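Local coordinates for chromosome-partitioning protein ParB (PDB 6S6H), which binds the centromeric parS DNA site and takes part in chromosome partition, localising to both poles of the predivisional cell, at residues B[4-16]-B[34-47]. Numbering follows the deposited sequence.
With nucleotides of chain D; nucleotides of chain C.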
loop_
_atom_site.group_PDB
_atom_site.type_symbol
_atom_site.label_atom_id
_atom_site.label_comp_id
_atom_site.label_asym_id
_atom_site.label_seq_id
_atom_site.Cartn_x
_atom_site.Cartn_y
_atom_site.Cartn_z
ATOM N N VAL B 4 -20.716 -16.561 -13.832
ATOM C CA VAL B 4 -20.536 -15.310 -13.028
ATOM C C VAL B 4 -20.015 -15.653 -11.624
ATOM O O VAL B 4 -19.416 -14.760 -10.988
ATOM C CB VAL B 4 -21.831 -14.474 -12.951
ATOM C CG1 VAL B 4 -22.298 -14.025 -14.329
ATOM C CG2 VAL B 4 -22.951 -15.193 -12.211
ATOM N N LEU B 5 -20.238 -16.887 -11.162
ATOM C CA LEU B 5 -19.808 -17.382 -9.825
ATOM C C LEU B 5 -18.290 -17.229 -9.677
ATOM O O LEU B 5 -17.865 -16.677 -8.646
ATOM C CB LEU B 5 -20.243 -18.843 -9.655
ATOM C CG LEU B 5 -21.612 -19.065 -9.008
ATOM C CD1 LEU B 5 -22.661 -18.115 -9.568
ATOM C CD2 LEU B 5 -22.059 -20.507 -9.179
ATOM N N GLU B 6 -17.514 -17.689 -10.666
ATOM C CA GLU B 6 -16.024 -17.614 -10.667
ATOM C C GLU B 6 -15.584 -16.154 -10.517
ATOM O O GLU B 6 -14.674 -15.894 -9.710
ATOM C CB GLU B 6 -15.425 -18.170 -11.961
ATOM C CG GLU B 6 -15.621 -19.662 -12.142
ATOM C CD GLU B 6 -14.939 -20.248 -13.369
ATOM O OE1 GLU B 6 -15.096 -21.464 -13.603
ATOM O OE2 GLU B 6 -14.251 -19.493 -14.086
ATOM N N ILE B 7 -16.202 -15.250 -11.282
ATOM C CA ILE B 7 -15.815 -13.810 -11.369
ATOM C C ILE B 7 -15.991 -13.159 -9.992
ATOM O O ILE B 7 -15.042 -12.496 -9.532
ATOM C CB ILE B 7 -16.613 -13.090 -12.475
ATOM C CG1 ILE B 7 -16.127 -13.526 -13.861
ATOM C CG2 ILE B 7 -16.550 -11.578 -12.307
ATOM C CD1 ILE B 7 -16.969 -13.022 -15.012
ATOM N N GLY B 8 -17.156 -13.347 -9.367
ATOM C CA GLY B 8 -17.479 -12.797 -8.036
ATOM C C GLY B 8 -16.494 -13.260 -6.974
ATOM O O GLY B 8 -16.089 -12.426 -6.142
ATOM N N ILE B 9 -16.121 -14.543 -7.002
ATOM C CA ILE B 9 -15.167 -15.173 -6.037
ATOM C C ILE B 9 -13.792 -14.515 -6.200
ATOM O O ILE B 9 -13.188 -14.159 -5.170
ATOM C CB ILE B 9 -15.107 -16.701 -6.239
ATOM C CG1 ILE B 9 -16.418 -17.369 -5.821
ATOM C CG2 ILE B 9 -13.916 -17.306 -5.509
ATOM C CD1 ILE B 9 -16.571 -18.781 -6.326
ATOM N N ILE B 10 -13.325 -14.369 -7.445
ATOM C CA ILE B 10 -12.012 -13.742 -7.784
ATOM C C ILE B 10 -12.032 -12.279 -7.322
ATOM O O ILE B 10 -11.072 -11.857 -6.649
ATOM C CB ILE B 10 -11.706 -13.882 -9.292
ATOM C CG1 ILE B 10 -11.468 -15.345 -9.679
ATOM C CG2 ILE B 10 -10.532 -13.002 -9.695
ATOM C CD1 ILE B 10 -11.649 -15.637 -11.151
ATOM N N GLU B 11 -13.099 -11.551 -7.659
ATOM C CA GLU B 11 -13.297 -10.120 -7.305
ATOM C C GLU B 11 -13.154 -9.921 -5.791
ATOM O O GLU B 11 -12.534 -8.922 -5.391
ATOM C CB GLU B 11 -14.673 -9.639 -7.772
ATOM C CG GLU B 11 -14.729 -9.310 -9.252
ATOM C CD GLU B 11 -16.104 -8.909 -9.757
ATOM O OE1 GLU B 11 -16.175 -8.019 -10.622
ATOM O OE2 GLU B 11 -17.102 -9.485 -9.286
ATOM N N ASN B 12 -13.700 -10.833 -4.983
ATOM C CA ASN B 12 -13.887 -10.627 -3.520
ATOM C C ASN B 12 -12.656 -11.090 -2.728
ATOM O O ASN B 12 -12.649 -10.879 -1.501
ATOM C CB ASN B 12 -15.176 -11.283 -3.018
ATOM C CG ASN B 12 -16.383 -10.390 -3.224
ATOM O OD1 ASN B 12 -16.815 -9.706 -2.300
ATOM N ND2 ASN B 12 -16.908 -10.360 -4.438
ATOM N N VAL B 13 -11.645 -11.666 -3.380
ATOM C CA VAL B 13 -10.372 -12.074 -2.710
ATOM C C VAL B 13 -9.780 -10.848 -2.003
ATOM O O VAL B 13 -9.467 -10.959 -0.802
ATOM C CB VAL B 13 -9.372 -12.696 -3.706
ATOM C CG1 VAL B 13 -7.980 -12.847 -3.096
ATOM C CG2 VAL B 13 -9.877 -14.028 -4.243
ATOM N N GLN B 14 -9.654 -9.724 -2.720
ATOM C CA GLN B 14 -9.010 -8.474 -2.227
ATOM C C GLN B 14 -9.966 -7.704 -1.300
ATOM O O GLN B 14 -9.460 -6.919 -0.476
ATOM C CB GLN B 14 -8.551 -7.605 -3.402
ATOM C CG GLN B 14 -9.683 -6.904 -4.147
ATOM C CD GLN B 14 -9.242 -6.355 -5.486
ATOM O OE1 GLN B 14 -8.070 -6.041 -5.698
ATOM N NE2 GLN B 14 -10.189 -6.231 -6.403
ATOM N N ARG B 15 -11.282 -7.914 -1.428
ATOM C CA ARG B 15 -12.333 -7.196 -0.652
ATOM C C ARG B 15 -12.542 -7.872 0.710
ATOM O O ARG B 15 -13.030 -7.192 1.626
ATOM C CB ARG B 15 -13.636 -7.121 -1.455
ATOM C CG ARG B 15 -13.513 -6.316 -2.741
ATOM C CD ARG B 15 -14.811 -6.175 -3.514
ATOM N NE ARG B 15 -15.620 -5.051 -3.046
ATOM C CZ ARG B 15 -16.651 -5.130 -2.202
ATOM N NH1 ARG B 15 -17.040 -6.297 -1.707
ATOM N NH2 ARG B 15 -17.298 -4.029 -1.856
ATOM N N ALA B 16 -12.179 -9.150 0.844
ATOM C CA ALA B 16 -12.255 -9.926 2.107
ATOM C C ALA B 16 -11.149 -9.465 3.065
ATOM O O ALA B 16 -10.300 -8.653 2.648
ATOM C CB ALA B 16 -12.151 -11.403 1.814
ATOM N N PHE B 34 -9.992 -22.985 -12.050
ATOM C CA PHE B 34 -10.789 -22.310 -13.111
ATOM C C PHE B 34 -9.944 -22.138 -14.378
ATOM O O PHE B 34 -10.477 -21.604 -15.375
ATOM C CB PHE B 34 -11.334 -20.964 -12.629
ATOM C CG PHE B 34 -12.213 -21.030 -11.407
ATOM C CD1 PHE B 34 -12.964 -22.160 -11.117
ATOM C CD2 PHE B 34 -12.316 -19.940 -10.556
ATOM C CE1 PHE B 34 -13.774 -22.204 -9.994
ATOM C CE2 PHE B 34 -13.131 -19.986 -9.436
ATOM C CZ PHE B 34 -13.856 -21.118 -9.155
ATOM N N GLU B 35 -8.679 -22.572 -14.334
ATOM C CA GLU B 35 -7.757 -22.610 -15.501
ATOM C C GLU B 35 -7.674 -21.205 -16.109
ATOM O O GLU B 35 -7.953 -21.060 -17.313
ATOM C CB GLU B 35 -8.240 -23.650 -16.512
ATOM C CG GLU B 35 -8.449 -25.024 -15.908
ATOM C CD GLU B 35 -9.020 -26.032 -16.886
ATOM O OE1 GLU B 35 -10.188 -26.430 -16.700
ATOM O OE2 GLU B 35 -8.299 -26.407 -17.834
ATOM N N ARG B 36 -7.323 -20.215 -15.286
ATOM C CA ARG B 36 -7.239 -18.784 -15.678
ATOM C C ARG B 36 -5.789 -18.320 -15.523
ATOM O O ARG B 36 -5.106 -18.819 -14.607
ATOM C CB ARG B 36 -8.212 -17.949 -14.836
ATOM C CG ARG B 36 -9.653 -18.441 -14.889
ATOM C CD ARG B 36 -10.585 -17.708 -13.940
ATOM N NE ARG B 36 -11.160 -16.518 -14.556
ATOM C CZ ARG B 36 -12.427 -16.369 -14.934
ATOM N NH1 ARG B 36 -13.316 -17.331 -14.752
ATOM N NH2 ARG B 36 -12.805 -15.231 -15.490
ATOM N N THR B 37 -5.337 -17.423 -16.402
ATOM C CA THR B 37 -3.951 -16.881 -16.421
ATOM C C THR B 37 -3.803 -15.799 -15.346
ATOM O O THR B 37 -4.828 -15.328 -14.828
ATOM C CB THR B 37 -3.585 -16.312 -17.800
ATOM O OG1 THR B 37 -4.461 -15.220 -18.091
ATOM C CG2 THR B 37 -3.657 -17.345 -18.902
ATOM N N GLN B 38 -2.562 -15.419 -15.040
ATOM C CA GLN B 38 -2.228 -14.229 -14.210
ATOM C C GLN B 38 -2.896 -12.991 -14.828
ATOM O O GLN B 38 -3.470 -12.179 -14.068
ATOM C CB GLN B 38 -0.712 -14.041 -14.121
ATOM C CG GLN B 38 0.008 -15.135 -13.339
ATOM C CD GLN B 38 1.466 -14.811 -13.110
ATOM O OE1 GLN B 38 2.013 -13.882 -13.704
ATOM N NE2 GLN B 38 2.108 -15.573 -12.237
ATOM N N GLU B 39 -2.827 -12.870 -16.159
ATOM C CA GLU B 39 -3.408 -11.751 -16.951
ATOM C C GLU B 39 -4.924 -11.688 -16.738
ATOM O O GLU B 39 -5.434 -10.569 -16.563
ATOM C CB GLU B 39 -3.080 -11.925 -18.437
ATOM C CG GLU B 39 -3.685 -10.856 -19.331
ATOM C CD GLU B 39 -3.218 -9.440 -19.044
ATOM O OE1 GLU B 39 -3.983 -8.498 -19.331
ATOM O OE2 GLU B 39 -2.086 -9.280 -18.541
ATOM N N ASN B 40 -5.610 -12.836 -16.771
ATOM C CA ASN B 40 -7.090 -12.935 -16.628
ATOM C C ASN B 40 -7.496 -12.479 -15.221
ATOM O O ASN B 40 -8.420 -11.653 -15.117
ATOM C CB ASN B 40 -7.604 -14.344 -16.936
ATOM C CG ASN B 40 -9.068 -14.531 -16.597
ATOM O OD1 ASN B 40 -9.421 -14.744 -15.438
ATOM N ND2 ASN B 40 -9.928 -14.459 -17.599
ATOM N N ILE B 41 -6.828 -12.999 -14.185
ATOM C CA ILE B 41 -7.066 -12.623 -12.759
ATOM C C ILE B 41 -6.903 -11.107 -12.627
ATOM O O ILE B 41 -7.822 -10.463 -12.093
ATOM C CB ILE B 41 -6.120 -13.379 -11.801
ATOM C CG1 ILE B 41 -6.341 -14.895 -11.845
ATOM C CG2 ILE B 41 -6.244 -12.837 -10.382
ATOM C CD1 ILE B 41 -7.745 -15.333 -11.491
ATOM N N ALA B 42 -5.777 -10.574 -13.107
ATOM C CA ALA B 42 -5.422 -9.137 -13.070
ATOM C C ALA B 42 -6.576 -8.299 -13.631
ATOM O O ALA B 42 -7.021 -7.372 -12.930
ATOM C CB ALA B 42 -4.143 -8.903 -13.835
ATOM N N GLN B 43 -7.055 -8.628 -14.834
ATOM C CA GLN B 43 -8.161 -7.897 -15.513
ATOM C C GLN B 43 -9.452 -8.021 -14.688
ATOM O O GLN B 43 -10.208 -7.040 -14.647
ATOM C CB GLN B 43 -8.360 -8.410 -16.942
ATOM C CG GLN B 43 -7.290 -7.930 -17.911
ATOM C CD GLN B 43 -7.594 -8.272 -19.352
ATOM O OE1 GLN B 43 -8.679 -8.741 -19.692
ATOM N NE2 GLN B 43 -6.620 -8.045 -20.221
ATOM N N THR B 44 -9.683 -9.173 -14.049
ATOM C CA THR B 44 -10.884 -9.456 -13.216
ATOM C C THR B 44 -10.889 -8.553 -11.976
ATOM O O THR B 44 -11.962 -8.011 -11.659
ATOM C CB THR B 44 -10.963 -10.935 -12.809
ATOM O OG1 THR B 44 -10.881 -11.725 -13.996
ATOM C CG2 THR B 44 -12.229 -11.280 -12.055
ATOM N N ILE B 45 -9.742 -8.406 -11.302
ATOM C CA ILE B 45 -9.631 -7.689 -9.996
ATOM C C ILE B 45 -9.216 -6.228 -10.221
ATOM O O ILE B 45 -9.073 -5.515 -9.214
ATOM C CB ILE B 45 -8.668 -8.420 -9.035
ATOM C CG1 ILE B 45 -7.198 -8.222 -9.412
ATOM C CG2 ILE B 45 -9.033 -9.894 -8.936
ATOM C CD1 ILE B 45 -6.225 -8.782 -8.400
ATOM N N GLY B 46 -9.031 -5.798 -11.475
ATOM C CA GLY B 46 -8.656 -4.413 -11.829
ATOM C C GLY B 46 -7.260 -4.053 -11.343
ATOM O O GLY B 46 -7.069 -2.910 -10.896
ATOM N N LYS B 47 -6.315 -4.992 -11.434
ATOM C CA LYS B 47 -4.889 -4.812 -11.045
ATOM C C LYS B 47 -3.996 -5.199 -12.228
ATOM O O LYS B 47 -4.538 -5.608 -13.273
ATOM C CB LYS B 47 -4.559 -5.656 -9.808
ATOM C CG LYS B 47 -5.141 -5.136 -8.499
ATOM C CD LYS B 47 -4.390 -3.946 -7.946
ATOM C CE LYS B 47 -5.278 -2.981 -7.188
ATOM N NZ LYS B 47 -5.886 -3.619 -5.998
ATOM P P DT D 3 0.393 -17.807 -16.595
ATOM O OP1 DT D 3 -0.158 -18.978 -15.865
ATOM O OP2 DT D 3 -0.379 -16.541 -16.654
ATOM O "O5'" DT D 3 1.835 -17.501 -15.992
ATOM C "C5'" DT D 3 2.900 -18.473 -16.084
ATOM C "C4'" DT D 3 4.235 -17.840 -15.768
ATOM O "O4'" DT D 3 4.581 -16.859 -16.773
ATOM C "C3'" DT D 3 4.319 -17.112 -14.418
ATOM O "O3'" DT D 3 5.316 -17.732 -13.591
ATOM C "C2'" DT D 3 4.686 -15.683 -14.790
ATOM C "C1'" DT D 3 5.357 -15.871 -16.127
ATOM N N1 DT D 3 5.408 -14.675 -16.994
ATOM C C2 DT D 3 6.648 -14.173 -17.321
ATOM O O2 DT D 3 7.693 -14.668 -16.929
ATOM N N3 DT D 3 6.622 -13.064 -18.129
ATOM C C4 DT D 3 5.506 -12.418 -18.627
ATOM O O4 DT D 3 5.642 -11.427 -19.340
ATOM C C5 DT D 3 4.238 -12.994 -18.240
ATOM C C7 DT D 3 2.974 -12.363 -18.734
ATOM C C6 DT D 3 4.251 -14.077 -17.451
ATOM P P DA C 14 -1.537 -2.154 -10.046
ATOM O OP1 DA C 14 -2.770 -1.650 -10.698
ATOM O OP2 DA C 14 -1.351 -3.615 -9.842
ATOM O "O5'" DA C 14 -0.324 -1.556 -10.883
ATOM C "C5'" DA C 14 -0.238 -0.136 -11.090
ATOM C "C4'" DA C 14 0.950 0.201 -11.957
ATOM O "O4'" DA C 14 2.175 -0.095 -11.248
ATOM C "C3'" DA C 14 1.039 -0.571 -13.269
ATOM O "O3'" DA C 14 1.610 0.325 -14.221
ATOM C "C2'" DA C 14 1.978 -1.713 -12.931
ATOM C "C1'" DA C 14 2.946 -1.036 -11.980
ATOM N N9 DA C 14 3.602 -1.915 -11.014
ATOM C C8 DA C 14 3.075 -2.980 -10.325
ATOM N N7 DA C 14 3.924 -3.549 -9.505
ATOM C C5 DA C 14 5.083 -2.800 -9.652
ATOM C C6 DA C 14 6.351 -2.893 -9.054
ATOM N N6 DA C 14 6.677 -3.819 -8.149
ATOM N N1 DA C 14 7.288 -1.993 -9.425
ATOM C C2 DA C 14 6.959 -1.062 -10.333
ATOM N N3 DA C 14 5.804 -0.877 -10.967
ATOM C C4 DA C 14 4.897 -1.788 -10.575
ATOM P P DG D 4 5.711 -17.111 -12.158
ATOM O OP1 DG D 4 5.908 -18.235 -11.208
ATOM O OP2 DG D 4 4.732 -16.046 -11.820
ATOM O "O5'" DG D 4 7.136 -16.461 -12.449
ATOM C "C5'" DG D 4 8.273 -17.300 -12.731
ATOM C "C4'" DG D 4 9.559 -16.521 -12.586
ATOM O "O4'" DG D 4 9.609 -15.468 -13.577
ATOM C "C3'" DG D 4 9.748 -15.831 -11.237
ATOM O "O3'" DG D 4 11.118 -15.919 -10.840
ATOM C "C2'" DG D 4 9.307 -14.405 -11.509
ATOM C "C1'" DG D 4 9.735 -14.203 -12.950
ATOM N N9 DG D 4 8.917 -13.258 -13.702
ATOM C C8 DG D 4 7.561 -13.321 -13.910
ATOM N N7 DG D 4 7.108 -12.340 -14.643
ATOM C C5 DG D 4 8.235 -11.589 -14.944
ATOM C C6 DG D 4 8.370 -10.404 -15.712
ATOM O O6 DG D 4 7.491 -9.760 -16.295
ATOM N N1 DG D 4 9.693 -9.979 -15.767
ATOM C C2 DG D 4 10.751 -10.610 -15.159
ATOM N N2 DG D 4 11.957 -10.044 -15.328
ATOM N N3 DG D 4 10.638 -11.714 -14.440
ATOM C C4 DG D 4 9.361 -12.146 -14.375
#
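Ile10 is the apolar centre of the contact between helix 4-11 and helix 38-45, whose axes cross at -77°. As a knob it enters a hole formed by Phe34, Ile41, Thr44 and Ile45. Its two branches divide the work: CG2 packs on Thr44 CG2 at 3.4 Å and on Ile45 CG2, while CD1 reaches Ile41 CD1 and lies over one face of the Arg36 guanidinium.

Stacking takes over one turn earlier. Extended beyond CG, Glu6 runs across the Phe34 ring with CG 3.5 Å from the ring centroid, a CH-pi contact, and its carboxylate is nearly parallel to the ring, 9° apart.

Among the polar contacts, Glu6 OE2 and Arg36 NH1 form a salt bridge whose modelled separation of 2.4 Å is too short to be taken literally. Arg36 NE donates to Asn40 OD1 at 2.6 Å, so the guanidinium is engaged at two of its nitrogens. Gln14 NE2 gives a nearly straight bond (164°) to a lone pair of Ile45 O, 3.1 Å away, and Gln14 OE1 weakly accepts from Lys47 NZ.

In this DNA-binding domain, Gln38 N and NE2 donate hydrogen bonds to OP2 of DT3 and of DG4 of chain D, respectively, at the start of helix 38-45. Apolar packing of Ile10, a charge pair of uncertain length and a directional amide bond thus together fix helix 4-11 against the later part of this DNA-contacting helix.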